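Local structure of sigma-c capsid protein (Avian reovirus, 2VRS) at residues Trp87-Thr92 against Leu131-Ser136. The protein forms the homotrimeric fibre of the virion, attaches the virus to host cells and induces apoptosis. Numbering follows the deposited sequence.
Sequences WMARGT and LTFDLS
Arg90 and Thr132 pair their backbones twice, Arg90 N to Thr132 O at 2.9 Å and Thr132 N to Arg90 O at 2.8 Å, as the hydrogen-bonded pair of two antiparallel strands. From Ala89 back toward Trp87 the strands diverge, and two other links take over. Water 1 bridges Met88 O and Asp134 N, while the indole NE1 of Trp87 reaches Asp134 O at 2.8 Å. That last bond is bent (143°), and the donor stands above the carbonyl plane instead of on a lone pair. With CG anti to the backbone N (chi1 -155°), the Trp87 side chain spans the widening gap.

Aromatic packing lines the buried face. Phe133 turns its edge to the face of Trp87, planes at 86°, and its CB makes a CH-pi contact over the six-membered ring. Ala89 CB sits on a face of the Phe133 ring, 3.6 Å from Phe133 CE1, and also meets Leu131 CG. Leu135 CD2 approaches Trp87 CH2 obliquely. Phe186 of strand 185-191 adds another ring against Phe133.

On the other face, water 2 joins Arg90 O to the hydroxyls of Thr92 and Thr132, the latter also bonded to Thr187. Met88 CE sits over one face of the Arg90 guanidinium, whose NE forms a salt bridge with Asp137. Asp134 OD1 accepts from Ser136 N, forming an Asx turn.

In this C-terminal beta-barrel, two neighbouring inner strands thus stay joined where direct backbone pairing lapses, through a water and a buried indole N-H satisfied by Asp134 O, while the ring's face takes the Phe133 contacts.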
loop_
_atom_site.group_PDB
_atom_site.type_symbol
_atom_site.label_atom_id
_atom_site.label_comp_id
_atom_site.label_asym_id
_atom_site.label_seq_id
_atom_site.Cartn_x
_atom_site.Cartn_y
_atom_site.Cartn_z
ATOM N N TRP C 87 8.499 8.435 -27.631
ATOM C CA TRP C 87 9.525 9.080 -26.782
ATOM C C TRP C 87 10.844 9.036 -27.513
ATOM O O TRP C 87 11.305 7.948 -27.905
ATOM C CB TRP C 87 9.664 8.297 -25.463
ATOM C CG TRP C 87 10.170 9.078 -24.319
ATOM C CD1 TRP C 87 10.950 10.203 -24.361
ATOM C CD2 TRP C 87 9.950 8.784 -22.930
ATOM N NE1 TRP C 87 11.231 10.638 -23.069
ATOM C CE2 TRP C 87 10.606 9.792 -22.180
ATOM C CE3 TRP C 87 9.229 7.772 -22.242
ATOM C CZ2 TRP C 87 10.573 9.826 -20.772
ATOM C CZ3 TRP C 87 9.202 7.803 -20.826
ATOM C CH2 TRP C 87 9.854 8.828 -20.112
ATOM N N MET C 88 11.453 10.203 -27.738
ATOM C CA MET C 88 12.769 10.196 -28.372
ATOM C C MET C 88 13.785 10.051 -27.261
ATOM O O MET C 88 13.911 10.923 -26.394
ATOM C CB MET C 88 13.020 11.471 -29.197
ATOM C CG MET C 88 14.280 11.351 -30.063
ATOM S SD MET C 88 14.867 12.986 -30.571
ATOM C CE MET C 88 15.220 13.797 -28.993
ATOM N N ALA C 89 14.472 8.920 -27.240
ATOM C CA ALA C 89 15.476 8.705 -26.238
ATOM C C ALA C 89 16.821 9.199 -26.780
ATOM O O ALA C 89 17.133 9.017 -27.959
ATOM C CB ALA C 89 15.590 7.224 -25.942
ATOM N N ARG C 90 17.666 9.719 -25.895
ATOM C CA ARG C 90 18.910 10.317 -26.349
ATOM C C ARG C 90 20.117 9.547 -25.934
ATOM O O ARG C 90 20.358 9.360 -24.745
ATOM C CB ARG C 90 19.003 11.747 -25.802
ATOM C CG ARG C 90 17.913 12.647 -26.377
ATOM C CD ARG C 90 18.064 13.981 -25.658
ATOM N NE ARG C 90 17.084 14.938 -26.094
ATOM C CZ ARG C 90 17.267 15.780 -27.098
ATOM N NH1 ARG C 90 18.404 15.769 -27.797
ATOM N NH2 ARG C 90 16.291 16.622 -27.406
ATOM N N GLY C 91 20.892 9.101 -26.920
ATOM C CA GLY C 91 22.160 8.431 -26.639
ATOM C C GLY C 91 23.168 9.439 -26.136
ATOM O O GLY C 91 23.256 10.554 -26.666
ATOM N N THR C 92 23.904 9.062 -25.097
ATOM C CA THR C 92 25.144 9.730 -24.716
ATOM C C THR C 92 26.162 8.653 -24.327
ATOM O O THR C 92 25.854 7.452 -24.311
ATOM C CB THR C 92 24.952 10.664 -23.508
ATOM O OG1 THR C 92 24.580 9.900 -22.366
ATOM C CG2 THR C 92 23.886 11.730 -23.787
ATOM N N LEU C 131 21.381 5.916 -22.327
ATOM C CA LEU C 131 20.172 6.341 -23.089
ATOM C C LEU C 131 19.276 7.087 -22.134
ATOM O O LEU C 131 18.857 6.559 -21.110
ATOM C CB LEU C 131 19.441 5.120 -23.632
ATOM C CG LEU C 131 18.488 5.344 -24.797
ATOM C CD1 LEU C 131 19.263 6.000 -25.989
ATOM C CD2 LEU C 131 17.812 4.015 -25.274
ATOM N N THR C 132 18.992 8.326 -22.495
ATOM C CA THR C 132 18.287 9.257 -21.633
ATOM C C THR C 132 16.813 9.421 -22.045
ATOM O O THR C 132 16.484 9.533 -23.234
ATOM C CB THR C 132 19.087 10.603 -21.545
ATOM O OG1 THR C 132 20.306 10.355 -20.836
ATOM C CG2 THR C 132 18.253 11.674 -20.784
ATOM N N PHE C 133 15.926 9.448 -21.037
ATOM C CA PHE C 133 14.460 9.541 -21.210
ATOM C C PHE C 133 13.995 10.751 -20.388
ATOM O O PHE C 133 13.733 10.666 -19.209
ATOM C CB PHE C 133 13.784 8.260 -20.693
ATOM C CG PHE C 133 14.039 7.079 -21.573
ATOM C CD1 PHE C 133 13.170 6.810 -22.628
ATOM C CD2 PHE C 133 15.184 6.294 -21.379
ATOM C CE1 PHE C 133 13.409 5.716 -23.484
ATOM C CE2 PHE C 133 15.471 5.186 -22.265
ATOM C CZ PHE C 133 14.573 4.900 -23.294
ATOM N N ASP C 134 13.902 11.880 -21.062
ATOM C CA ASP C 134 13.465 13.150 -20.459
ATOM C C ASP C 134 12.031 13.371 -20.877
ATOM O O ASP C 134 11.722 13.239 -22.066
ATOM C CB ASP C 134 14.356 14.224 -21.109
ATOM C CG ASP C 134 14.069 15.636 -20.632
ATOM O OD1 ASP C 134 12.979 15.943 -20.116
ATOM O OD2 ASP C 134 14.991 16.467 -20.843
ATOM N N LEU C 135 11.154 13.718 -19.932
ATOM C CA LEU C 135 9.695 13.881 -20.271
ATOM C C LEU C 135 9.469 14.904 -21.383
ATOM O O LEU C 135 8.491 14.795 -22.130
ATOM C CB LEU C 135 8.872 14.266 -19.046
ATOM C CG LEU C 135 8.788 13.286 -17.865
ATOM C CD1 LEU C 135 7.884 13.960 -16.784
ATOM C CD2 LEU C 135 8.232 11.922 -18.342
ATOM N N SER C 136 10.378 15.887 -21.503
ATOM C CA SER C 136 10.294 16.894 -22.580
ATOM C C SER C 136 10.437 16.364 -23.994
ATOM O O SER C 136 10.004 17.040 -24.934
ATOM C CB SER C 136 11.324 18.003 -22.357
ATOM O OG SER C 136 10.908 18.753 -21.237
HETATM O O HOH W 1 14.773 11.947 -23.889
HETATM O O HOH W 2 22.082 9.189 -22.429
#